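Local coordinates for protein RNA-dependent RNA Polymerase (Bombyx mori cytoplasmic polyhedrosis virus, PDB 6TZ0) that catalyses RNA-templated synthesis of RNA strands, transcribing and replicating the double-stranded viral genome, at residues A[67-72]-A[226-231]; A[99-104]-A[238-243]; A[247-252]-A[305-310]; A[255-260]-A[330-335]. All blocks are in the same frame, centred on the assembly; numbering follows the deposited sequence.

Contact 1 of 4, residues A[67-72]-A[226-231]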
# COMPACT_ATOMS: atom_id res chain seq x y z
N ALA A 67 -19.30 -33.04 -25.15
CA ALA A 67 -18.83 -33.23 -23.78
C ALA A 67 -19.90 -33.94 -22.96
O ALA A 67 -21.05 -34.08 -23.39
CB ALA A 67 -18.43 -31.91 -23.13
N THR A 68 -19.50 -34.38 -21.77
CA THR A 68 -20.33 -35.21 -20.91
C THR A 68 -20.25 -34.68 -19.49
O THR A 68 -19.15 -34.43 -18.99
CB THR A 68 -19.88 -36.68 -20.96
OG1 THR A 68 -19.97 -37.16 -22.31
CG2 THR A 68 -20.74 -37.56 -20.07
N VAL A 69 -21.41 -34.51 -18.85
CA VAL A 69 -21.45 -34.06 -17.47
C VAL A 69 -20.90 -35.15 -16.57
O VAL A 69 -21.42 -36.27 -16.54
CB VAL A 69 -22.88 -33.68 -17.06
CG1 VAL A 69 -22.93 -33.30 -15.60
CG2 VAL A 69 -23.40 -32.54 -17.92
N THR A 70 -19.84 -34.83 -15.83
CA THR A 70 -19.12 -35.78 -14.99
C THR A 70 -18.83 -35.14 -13.64
O THR A 70 -18.27 -34.04 -13.59
CB THR A 70 -17.82 -36.23 -15.66
OG1 THR A 70 -18.10 -36.84 -16.92
CG2 THR A 70 -17.08 -37.22 -14.77
N ILE A 71 -19.21 -35.81 -12.57
CA ILE A 71 -18.97 -35.35 -11.21
C ILE A 71 -18.24 -36.47 -10.46
O ILE A 71 -18.75 -37.59 -10.42
CB ILE A 71 -20.25 -34.96 -10.47
CG1 ILE A 71 -20.91 -33.77 -11.18
CG2 ILE A 71 -19.97 -34.58 -9.04
CD1 ILE A 71 -22.24 -33.42 -10.66
N PRO A 72 -17.08 -36.22 -9.87
CA PRO A 72 -16.31 -37.29 -9.23
C PRO A 72 -16.92 -37.72 -7.90
O PRO A 72 -17.78 -37.05 -7.33
CB PRO A 72 -14.94 -36.66 -9.03
CG PRO A 72 -15.21 -35.20 -8.92
CD PRO A 72 -16.36 -34.93 -9.84
N GLU A 226 -18.92 -25.76 -23.73
CA GLU A 226 -17.74 -25.22 -23.06
C GLU A 226 -18.00 -24.99 -21.58
O GLU A 226 -17.07 -25.08 -20.77
CB GLU A 226 -17.32 -23.93 -23.75
CG GLU A 226 -16.70 -24.15 -25.11
CD GLU A 226 -16.34 -22.86 -25.79
OE1 GLU A 226 -16.76 -21.80 -25.30
OE2 GLU A 226 -15.61 -22.91 -26.80
N SER A 227 -19.25 -24.72 -21.19
CA SER A 227 -19.57 -24.65 -19.77
C SER A 227 -19.49 -26.02 -19.11
O SER A 227 -19.11 -26.11 -17.94
CB SER A 227 -20.96 -24.06 -19.56
OG SER A 227 -21.97 -24.94 -20.01
N ILE A 228 -19.84 -27.08 -19.85
CA ILE A 228 -19.63 -28.43 -19.35
C ILE A 228 -18.15 -28.69 -19.10
O ILE A 228 -17.78 -29.21 -18.04
CB ILE A 228 -20.21 -29.47 -20.34
CG1 ILE A 228 -21.70 -29.29 -20.48
CG2 ILE A 228 -19.93 -30.87 -19.88
CD1 ILE A 228 -22.24 -30.10 -21.57
N VAL A 229 -17.31 -28.33 -20.07
CA VAL A 229 -15.86 -28.52 -19.94
C VAL A 229 -15.30 -27.74 -18.75
O VAL A 229 -14.49 -28.25 -17.96
CB VAL A 229 -15.16 -28.13 -21.26
CG1 VAL A 229 -13.65 -28.25 -21.13
CG2 VAL A 229 -15.66 -28.99 -22.39
N ALA A 230 -15.78 -26.50 -18.57
CA ALA A 230 -15.34 -25.65 -17.47
C ALA A 230 -15.73 -26.24 -16.12
O ALA A 230 -14.89 -26.35 -15.22
CB ALA A 230 -15.92 -24.25 -17.63
N MET A 231 -17.00 -26.65 -15.96
CA MET A 231 -17.46 -27.18 -14.68
C MET A 231 -16.81 -28.53 -14.35
O MET A 231 -16.52 -28.81 -13.18
CB MET A 231 -18.98 -27.31 -14.68
CG MET A 231 -19.71 -25.99 -14.65
SD MET A 231 -19.29 -25.00 -13.21
CE MET A 231 -19.95 -26.00 -11.89

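Contact 2 of 4, residues A[99-104]-A[238-243]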
# COMPACT_ATOMS: atom_id res chain seq x y z
N HIS A 99 4.36 -27.80 4.36
CA HIS A 99 3.01 -28.32 4.54
C HIS A 99 2.26 -28.16 3.23
O HIS A 99 2.35 -27.11 2.58
CB HIS A 99 2.29 -27.65 5.71
CG HIS A 99 2.06 -26.18 5.54
ND1 HIS A 99 3.02 -25.24 5.81
CD2 HIS A 99 0.96 -25.49 5.16
CE1 HIS A 99 2.53 -24.03 5.59
NE2 HIS A 99 1.28 -24.16 5.19
N LYS A 100 1.54 -29.21 2.85
CA LYS A 100 1.06 -29.34 1.48
C LYS A 100 -0.06 -28.36 1.17
O LYS A 100 -0.11 -27.78 0.08
CB LYS A 100 0.61 -30.78 1.22
CG LYS A 100 0.15 -31.04 -0.19
CD LYS A 100 -0.17 -32.51 -0.41
CE LYS A 100 1.10 -33.34 -0.43
NZ LYS A 100 1.96 -32.98 -1.59
N TYR A 101 -0.97 -28.15 2.11
CA TYR A 101 -2.19 -27.40 1.84
C TYR A 101 -2.14 -26.05 2.54
O TYR A 101 -1.81 -25.98 3.73
CB TYR A 101 -3.42 -28.19 2.28
CG TYR A 101 -3.53 -29.51 1.57
CD1 TYR A 101 -3.96 -29.57 0.25
CD2 TYR A 101 -3.19 -30.69 2.21
CE1 TYR A 101 -4.05 -30.77 -0.40
CE2 TYR A 101 -3.27 -31.90 1.57
CZ TYR A 101 -3.70 -31.93 0.26
OH TYR A 101 -3.80 -33.13 -0.40
N ASP A 102 -2.48 -25.00 1.81
CA ASP A 102 -2.65 -23.67 2.38
C ASP A 102 -4.09 -23.22 2.36
O ASP A 102 -4.39 -22.11 2.81
CB ASP A 102 -1.79 -22.65 1.62
CG ASP A 102 -0.31 -22.86 1.83
OD1 ASP A 102 0.06 -23.39 2.90
OD2 ASP A 102 0.47 -22.48 0.95
N TYR A 103 -4.99 -24.04 1.82
CA TYR A 103 -6.38 -23.64 1.62
C TYR A 103 -7.28 -24.77 2.10
O TYR A 103 -6.82 -25.76 2.68
CB TYR A 103 -6.61 -23.26 0.16
CG TYR A 103 -5.92 -21.97 -0.24
CD1 TYR A 103 -6.53 -20.74 -0.05
CD2 TYR A 103 -4.63 -21.98 -0.77
CE1 TYR A 103 -5.91 -19.57 -0.39
CE2 TYR A 103 -3.99 -20.80 -1.10
CZ TYR A 103 -4.64 -19.60 -0.91
OH TYR A 103 -4.02 -18.43 -1.25
N LEU A 104 -8.58 -24.61 1.87
CA LEU A 104 -9.58 -25.52 2.42
C LEU A 104 -9.58 -26.83 1.63
O LEU A 104 -9.93 -26.86 0.45
CB LEU A 104 -10.95 -24.85 2.38
CG LEU A 104 -12.19 -25.36 3.12
CD1 LEU A 104 -12.99 -26.29 2.26
CD2 LEU A 104 -11.80 -26.09 4.38
N ALA A 238 -11.28 -29.50 -7.60
CA ALA A 238 -11.80 -29.64 -6.25
C ALA A 238 -11.77 -31.06 -5.72
O ALA A 238 -12.20 -31.28 -4.58
CB ALA A 238 -13.24 -29.14 -6.20
N LYS A 239 -11.31 -32.02 -6.52
CA LYS A 239 -11.22 -33.42 -6.09
C LYS A 239 -10.34 -33.60 -4.85
O LYS A 239 -10.65 -34.43 -3.99
CB LYS A 239 -10.69 -34.26 -7.25
CG LYS A 239 -10.69 -35.74 -7.02
CD LYS A 239 -10.16 -36.46 -8.25
CE LYS A 239 -11.17 -36.41 -9.37
NZ LYS A 239 -10.74 -37.22 -10.54
N ASP A 240 -9.26 -32.84 -4.72
CA ASP A 240 -8.44 -32.88 -3.51
C ASP A 240 -8.45 -31.55 -2.77
O ASP A 240 -8.84 -31.50 -1.60
CB ASP A 240 -7.00 -33.28 -3.88
CG ASP A 240 -6.14 -33.60 -2.66
OD1 ASP A 240 -6.63 -33.60 -1.52
OD2 ASP A 240 -4.93 -33.84 -2.86
N SER A 241 -8.01 -30.48 -3.41
CA SER A 241 -8.00 -29.16 -2.80
C SER A 241 -8.16 -28.16 -3.93
O SER A 241 -7.32 -28.11 -4.83
CB SER A 241 -6.70 -28.91 -2.03
OG SER A 241 -6.70 -27.61 -1.46
N TYR A 242 -9.23 -27.38 -3.87
CA TYR A 242 -9.68 -26.64 -5.04
C TYR A 242 -8.77 -25.45 -5.35
O TYR A 242 -8.33 -25.29 -6.49
CB TYR A 242 -11.13 -26.21 -4.81
CG TYR A 242 -11.78 -25.41 -5.90
CD1 TYR A 242 -11.89 -25.91 -7.19
CD2 TYR A 242 -12.39 -24.20 -5.62
CE1 TYR A 242 -12.51 -25.20 -8.18
CE2 TYR A 242 -13.02 -23.48 -6.60
CZ TYR A 242 -13.08 -23.98 -7.88
OH TYR A 242 -13.71 -23.27 -8.86
N ILE A 243 -8.44 -24.66 -4.33
CA ILE A 243 -7.66 -23.45 -4.54
C ILE A 243 -6.21 -23.79 -4.87
O ILE A 243 -5.58 -23.15 -5.72
CB ILE A 243 -7.77 -22.53 -3.32
CG1 ILE A 243 -9.24 -22.26 -2.99
CG2 ILE A 243 -7.07 -21.24 -3.56
CD1 ILE A 243 -9.99 -21.56 -4.08

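Contact 3 of 4, residues A[247-252]-A[305-310]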
# COMPACT_ATOMS: atom_id res chain seq x y z
N LEU A 247 -4.32 -22.80 -8.34
CA LEU A 247 -3.08 -22.04 -8.38
C LEU A 247 -1.93 -22.83 -8.99
O LEU A 247 -0.97 -22.21 -9.47
CB LEU A 247 -2.69 -21.60 -6.97
CG LEU A 247 -3.56 -20.54 -6.31
CD1 LEU A 247 -3.12 -20.34 -4.88
CD2 LEU A 247 -3.48 -19.25 -7.09
N LYS A 248 -2.00 -24.16 -9.00
CA LYS A 248 -0.85 -24.90 -9.52
C LYS A 248 -0.83 -24.97 -11.04
O LYS A 248 0.25 -25.03 -11.64
CB LYS A 248 -0.83 -26.31 -8.91
CG LYS A 248 0.49 -27.03 -9.09
CD LYS A 248 0.53 -28.34 -8.34
CE LYS A 248 0.12 -29.49 -9.23
NZ LYS A 248 -1.35 -29.66 -9.34
N ILE A 249 -1.99 -24.92 -11.71
CA ILE A 249 -2.01 -25.03 -13.17
C ILE A 249 -2.56 -23.76 -13.79
O ILE A 249 -3.09 -23.77 -14.91
CB ILE A 249 -2.79 -26.28 -13.62
CG1 ILE A 249 -4.17 -26.39 -12.97
CG2 ILE A 249 -2.00 -27.53 -13.31
CD1 ILE A 249 -5.35 -25.81 -13.71
N LYS A 250 -2.40 -22.63 -13.09
CA LYS A 250 -2.98 -21.36 -13.52
C LYS A 250 -2.30 -20.81 -14.76
O LYS A 250 -2.94 -20.14 -15.57
CB LYS A 250 -2.91 -20.39 -12.33
CG LYS A 250 -3.53 -19.01 -12.50
CD LYS A 250 -2.51 -17.94 -12.86
CE LYS A 250 -1.46 -17.82 -11.77
NZ LYS A 250 -2.05 -17.40 -10.47
N GLY A 251 -1.01 -21.09 -14.95
CA GLY A 251 -0.30 -20.55 -16.09
C GLY A 251 -0.18 -21.49 -17.27
O GLY A 251 -0.04 -21.04 -18.41
N ILE A 252 -0.22 -22.80 -17.00
CA ILE A 252 -0.14 -23.80 -18.07
C ILE A 252 -1.37 -23.75 -18.95
O ILE A 252 -1.28 -23.82 -20.18
CB ILE A 252 0.07 -25.19 -17.45
CG1 ILE A 252 1.41 -25.27 -16.74
CG2 ILE A 252 -0.01 -26.28 -18.49
CD1 ILE A 252 1.54 -26.52 -15.91
N GLU A 305 1.36 -33.67 -18.80
CA GLU A 305 1.45 -34.37 -17.52
C GLU A 305 0.69 -33.68 -16.39
O GLU A 305 0.38 -34.34 -15.40
CB GLU A 305 2.92 -34.55 -17.11
CG GLU A 305 3.66 -33.27 -16.83
CD GLU A 305 5.11 -33.49 -16.48
OE1 GLU A 305 5.54 -34.67 -16.42
OE2 GLU A 305 5.84 -32.49 -16.28
N LEU A 306 0.36 -32.40 -16.52
CA LEU A 306 -0.31 -31.69 -15.43
C LEU A 306 -1.82 -31.56 -15.59
O LEU A 306 -2.54 -31.65 -14.59
CB LEU A 306 0.29 -30.29 -15.26
CG LEU A 306 1.32 -30.04 -14.16
CD1 LEU A 306 0.64 -30.17 -12.83
CD2 LEU A 306 2.48 -31.00 -14.22
N LEU A 307 -2.33 -31.33 -16.78
CA LEU A 307 -3.71 -30.90 -16.88
C LEU A 307 -4.69 -32.07 -16.95
O LEU A 307 -4.34 -33.20 -17.29
CB LEU A 307 -3.93 -29.99 -18.09
CG LEU A 307 -3.34 -28.59 -17.98
CD1 LEU A 307 -3.61 -27.85 -19.24
CD2 LEU A 307 -3.95 -27.86 -16.82
N TYR A 308 -5.93 -31.77 -16.59
CA TYR A 308 -7.04 -32.68 -16.78
C TYR A 308 -7.27 -32.91 -18.27
O TYR A 308 -7.38 -31.94 -19.02
CB TYR A 308 -8.27 -32.06 -16.11
CG TYR A 308 -9.56 -32.82 -16.20
CD1 TYR A 308 -9.71 -34.07 -15.61
CD2 TYR A 308 -10.68 -32.24 -16.79
CE1 TYR A 308 -10.91 -34.75 -15.67
CE2 TYR A 308 -11.88 -32.90 -16.85
CZ TYR A 308 -11.99 -34.15 -16.29
OH TYR A 308 -13.20 -34.81 -16.35
N PRO A 309 -7.34 -34.17 -18.72
CA PRO A 309 -7.23 -34.44 -20.17
C PRO A 309 -8.41 -33.98 -21.00
O PRO A 309 -8.26 -33.86 -22.22
CB PRO A 309 -7.07 -35.96 -20.22
CG PRO A 309 -7.64 -36.45 -18.96
CD PRO A 309 -7.34 -35.41 -17.94
N GLU A 310 -9.57 -33.69 -20.41
CA GLU A 310 -10.63 -33.05 -21.18
C GLU A 310 -10.27 -31.60 -21.50
O GLU A 310 -10.45 -31.14 -22.64
CB GLU A 310 -11.95 -33.11 -20.41
CG GLU A 310 -13.14 -32.56 -21.17
CD GLU A 310 -14.41 -32.59 -20.34
OE1 GLU A 310 -14.34 -32.97 -19.16
OE2 GLU A 310 -15.48 -32.24 -20.88

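Contact 4 of 4, residues A[255-260]-A[330-335]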
# COMPACT_ATOMS: atom_id res chain seq x y z
N SER A 255 -0.89 -20.28 -21.30
CA SER A 255 0.29 -19.91 -22.06
C SER A 255 0.41 -20.62 -23.41
O SER A 255 1.43 -20.45 -24.09
CB SER A 255 1.54 -20.17 -21.23
OG SER A 255 1.71 -21.55 -20.97
N TRP A 256 -0.59 -21.39 -23.83
CA TRP A 256 -0.60 -22.07 -25.11
C TRP A 256 -0.86 -21.14 -26.29
O TRP A 256 -0.66 -21.55 -27.44
CB TRP A 256 -1.66 -23.17 -25.09
CG TRP A 256 -3.01 -22.64 -24.76
CD1 TRP A 256 -3.55 -22.51 -23.52
CD2 TRP A 256 -3.99 -22.12 -25.67
NE1 TRP A 256 -4.80 -21.95 -23.60
CE2 TRP A 256 -5.08 -21.70 -24.91
CE3 TRP A 256 -4.03 -21.97 -27.06
CZ2 TRP A 256 -6.21 -21.14 -25.49
CZ3 TRP A 256 -5.15 -21.41 -27.63
CH2 TRP A 256 -6.23 -21.01 -26.85
N TYR A 257 -1.34 -19.91 -26.03
CA TYR A 257 -1.86 -19.07 -27.11
C TYR A 257 -0.75 -18.58 -28.02
O TYR A 257 -1.01 -18.29 -29.19
CB TYR A 257 -2.64 -17.88 -26.55
CG TYR A 257 -1.81 -16.78 -25.95
CD1 TYR A 257 -1.33 -16.87 -24.65
CD2 TYR A 257 -1.56 -15.60 -26.65
CE1 TYR A 257 -0.59 -15.85 -24.09
CE2 TYR A 257 -0.82 -14.58 -26.10
CZ TYR A 257 -0.34 -14.72 -24.82
OH TYR A 257 0.40 -13.70 -24.26
N GLN A 258 0.47 -18.51 -27.51
CA GLN A 258 1.61 -18.11 -28.33
C GLN A 258 1.93 -19.19 -29.36
O GLN A 258 2.19 -18.87 -30.53
CB GLN A 258 2.80 -17.84 -27.42
CG GLN A 258 3.97 -17.17 -28.06
CD GLN A 258 5.01 -16.80 -27.04
OE1 GLN A 258 4.89 -17.15 -25.88
NE2 GLN A 258 6.02 -16.07 -27.47
N GLU A 259 1.85 -20.46 -28.97
CA GLU A 259 2.02 -21.55 -29.93
C GLU A 259 0.86 -21.62 -30.91
O GLU A 259 1.07 -21.92 -32.10
CB GLU A 259 2.16 -22.87 -29.18
CG GLU A 259 2.43 -24.06 -30.07
CD GLU A 259 2.58 -25.34 -29.29
OE1 GLU A 259 2.48 -25.28 -28.05
OE2 GLU A 259 2.77 -26.40 -29.92
N ALA A 260 -0.36 -21.35 -30.45
CA ALA A 260 -1.51 -21.34 -31.35
C ALA A 260 -1.38 -20.24 -32.40
O ALA A 260 -1.61 -20.47 -33.59
CB ALA A 260 -2.80 -21.16 -30.55
N ASN A 330 -10.62 -15.89 -29.22
CA ASN A 330 -11.84 -16.47 -28.67
C ASN A 330 -11.55 -17.69 -27.80
O ASN A 330 -12.09 -17.81 -26.70
CB ASN A 330 -12.80 -16.83 -29.79
CG ASN A 330 -13.31 -15.61 -30.53
OD1 ASN A 330 -13.59 -14.58 -29.93
ND2 ASN A 330 -13.44 -15.74 -31.84
N TYR A 331 -10.67 -18.59 -28.27
CA TYR A 331 -10.31 -19.73 -27.44
C TYR A 331 -9.52 -19.31 -26.21
O TYR A 331 -9.63 -19.96 -25.16
CB TYR A 331 -9.50 -20.76 -28.21
CG TYR A 331 -10.23 -21.51 -29.29
CD1 TYR A 331 -11.33 -22.29 -28.98
CD2 TYR A 331 -9.74 -21.55 -30.58
CE1 TYR A 331 -11.98 -23.02 -29.95
CE2 TYR A 331 -10.38 -22.29 -31.56
CZ TYR A 331 -11.50 -23.01 -31.24
OH TYR A 331 -12.15 -23.74 -32.20
N TYR A 332 -8.75 -18.23 -26.30
CA TYR A 332 -8.01 -17.76 -25.13
C TYR A 332 -8.95 -17.19 -24.08
O TYR A 332 -8.76 -17.45 -22.89
CB TYR A 332 -6.98 -16.72 -25.54
CG TYR A 332 -6.12 -16.26 -24.39
CD1 TYR A 332 -5.13 -17.08 -23.87
CD2 TYR A 332 -6.30 -15.01 -23.81
CE1 TYR A 332 -4.35 -16.67 -22.82
CE2 TYR A 332 -5.53 -14.60 -22.76
CZ TYR A 332 -4.55 -15.42 -22.27
OH TYR A 332 -3.77 -15.01 -21.22
N ALA A 333 -9.96 -16.42 -24.49
CA ALA A 333 -10.96 -15.94 -23.54
C ALA A 333 -11.75 -17.09 -22.92
O ALA A 333 -12.09 -17.04 -21.73
CB ALA A 333 -11.90 -14.95 -24.21
N ALA A 334 -12.01 -18.14 -23.71
CA ALA A 334 -12.66 -19.33 -23.17
C ALA A 334 -11.80 -20.01 -22.11
O ALA A 334 -12.30 -20.40 -21.05
CB ALA A 334 -13.00 -20.31 -24.29
N CYS A 335 -10.49 -20.14 -22.35
CA CYS A 335 -9.63 -20.74 -21.34
C CYS A 335 -9.42 -19.84 -20.12
O CYS A 335 -9.17 -20.35 -19.02
CB CYS A 335 -8.28 -21.13 -21.95
SG CYS A 335 -8.40 -22.50 -23.09

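Contact 1 of 4, residues A[67-72]-A[226-231]
Val69 and Ile228 mark the nearest approach of the two backbones, their CA atoms 6.2 Å apart, where the chain runs out of strand 64-68 and passes over helix 224-237. The contact illustrates how one branched side chain can serve a passing strand end. Ile228 points its CG2 methyl at the extended chain: with CG1 beside the backbone N (chi1 -62°), CG2 lies anti to that N and reaches across. There it meets Ala67 CB at 3.7 Å and also packs beside the carbonyl, 3.8 Å from Thr68 O, while Val69 CG2 comes up to the same methyl at 4.3 Å. Val229, the next residue of the helix, adds its CG2 on Ala67 CB at 4.1 Å, so that this small methyl is touched by two neighbouring branches. The side-chain pairs are all apolar. The polar side of the crossing is handled one turn further along the helix, where the amide of Asn232 bonds to Thr68 O and to Thr70 N. Tyr170 of helix 166-175 touches both Val69 and Ile228, Met338 of helix 325-339 packs on Val229, and Val69 pairs through its backbone with Ser53.

Contact 2 of 4, residues A[99-104]-A[238-243]
Asp240 opens the contact along segment 238-243 by accepting a hydrogen bond from the phenol of Tyr101, with OH to OD2 at 2.8 Å. OD2 is met on its syn side, 24° out of the carboxylate plane, and ring and carboxylate planes stand 74° apart. Asp240 CG is anti to the backbone N, a torsion that swings the carboxylate to the end of the ring. Ser241 comes next and sits alongside the same ring nearer its root: its CB lies 3.6 Å from Tyr101 CE1, an oblique approach. The hydroxyl of Ser241 is bonded to Asp244, one turn into the helix. Tyr242 contributes little across the contact; its ring leads away to Phe206 and to Phe234 of helix 224-237, and its OH bonds to Asp341. Ile243 then closes the walk with a CH-pi contact. Its CG2 rests over one face of the Tyr103 ring, 3.5 Å from the centroid and only 10° off the normal, and its CB lies 3.7 Å from Tyr103 CB. The two tyrosines of segment 99-104 thus work in different ways, Tyr101 by its hydroxyl and the flank of its ring carbons, Tyr103 by a ring face. Tyr103 also lies on Leu247 of helix 242-248, and its side chain is about 4 Å from that of Arg485, which binds UTP in another structure of this protein. The arrangement is that of an irregular loop laid against the start of helix 242-248, with Ser241 at the N-cap position, though its hydroxyl makes no capping bond, beside the nucleotide-binding region of the polymerase.

Contact 3 of 4, residues A[247-252]-A[305-310]
Ile249 makes the central contact with Leu306 and Leu307, and its side chain can be followed atom by atom. CB lies 3.8 Å from Leu307 CD2, and CG1 stays close to the same methyl. The CG2 branch bridges the two leucines, 3.8 Å from Leu306 CD1 and still touching Leu307 CD2. At the tip, CD1 is 4.0 Å from Leu307 CD2, so CB, CG1 and CD1 curl round this one methyl. CG1 sits between the backbone N and the carbonyl carbon (chi1 51°), leaving CG2 anti to the carbonyl carbon and facing Leu306. Ile252, three residues on, also touches both leucines, with its branches exchanged: its CD1 meets Leu306 CG at 3.9 Å and its CG2 meets Leu307 CD1 at 4.0 Å, the latter two side chains running antiparallel past one another. Lys248 joins chiefly through CE, which lies 3.7 Å from Leu306 CD1, the two side chains crossing at about a right angle; its NZ is engaged by Glu245 in a salt bridge. His233 of helix 224-237 lies against Ile249 as well. What the leucines belong to is a tight helix-to-helix turn, in which helix 295-306 ends, Leu307 leaves helical geometry, Tyr308 takes the N-cap position and Pro309 begins helix 309-320; the end of helix 242-248 and the chain beyond it pack against that corner.

Contact 4 of 4, residues A[255-260]-A[330-335]
Trp256 and Tyr257 form an aromatic patch on helix 325-339, in the segment that leads into helix 257-264. The indole presents CH2, CZ2 and NE1 along one edge. Trp256 CH2 lies 3.6 Å from Tyr331 CB, which sits at the edge of the ring near its plane, while CZ2 approaches Cys335 SG at 3.5 Å. Tyr331 and Cys335 are one turn apart on the helix, so the indole tip lies beside a single helical turn, close to the Tyr331 carbonyl, with CZ2 3.6 Å from Tyr331 O. The sulfur meets the ring obliquely: SG is 4.5 Å from the centroid of the five-membered ring and 65° off its normal, a cysteine sulfur-aromatic contact. Trp256 CG lies between the backbone N and the carbonyl carbon (chi1 56°), which carries the indole out toward the helix. Tyr257 takes the same kind of torsion and meets Tyr332 instead. These phenol rings are inclined at 52°, with centroids 4.7 Å apart and Tyr257 CD1 3.5 Å from Tyr332 CE1. Leu726 touches both, tying the pair to strand 725-727; the Tyr257 side chain lies about 11 Å from that of Asp547, which binds magnesium in another structure of this protein. The polar ends have partners elsewhere: Tyr331 OH bonds to Asp59, Tyr332 OH to Arg336, and Trp256 NE1 weakly to Gly253 O.

Contacts 1 and 4 are buried, whereas contacts 2 and 3 are only partly so, and the chemistry varies with place. Contacts 1 and 3 are aliphatic, contact 4 is aromatic with a sulfur, and contact 2 alone places a hydrogen bond between its segments beside a CH-pi contact. Helix 242-248 serves contact 2 by its beginning and contact 3 by its end, and Tyr103 of one touches Leu247 of the other. Helix 224-237 serves contact 1; Val229 there touches Glu310 of contact 3. Contacts 3 and 4 adjoin along the chain, about 14 Å between centres, while contacts 2 and 4 do not touch.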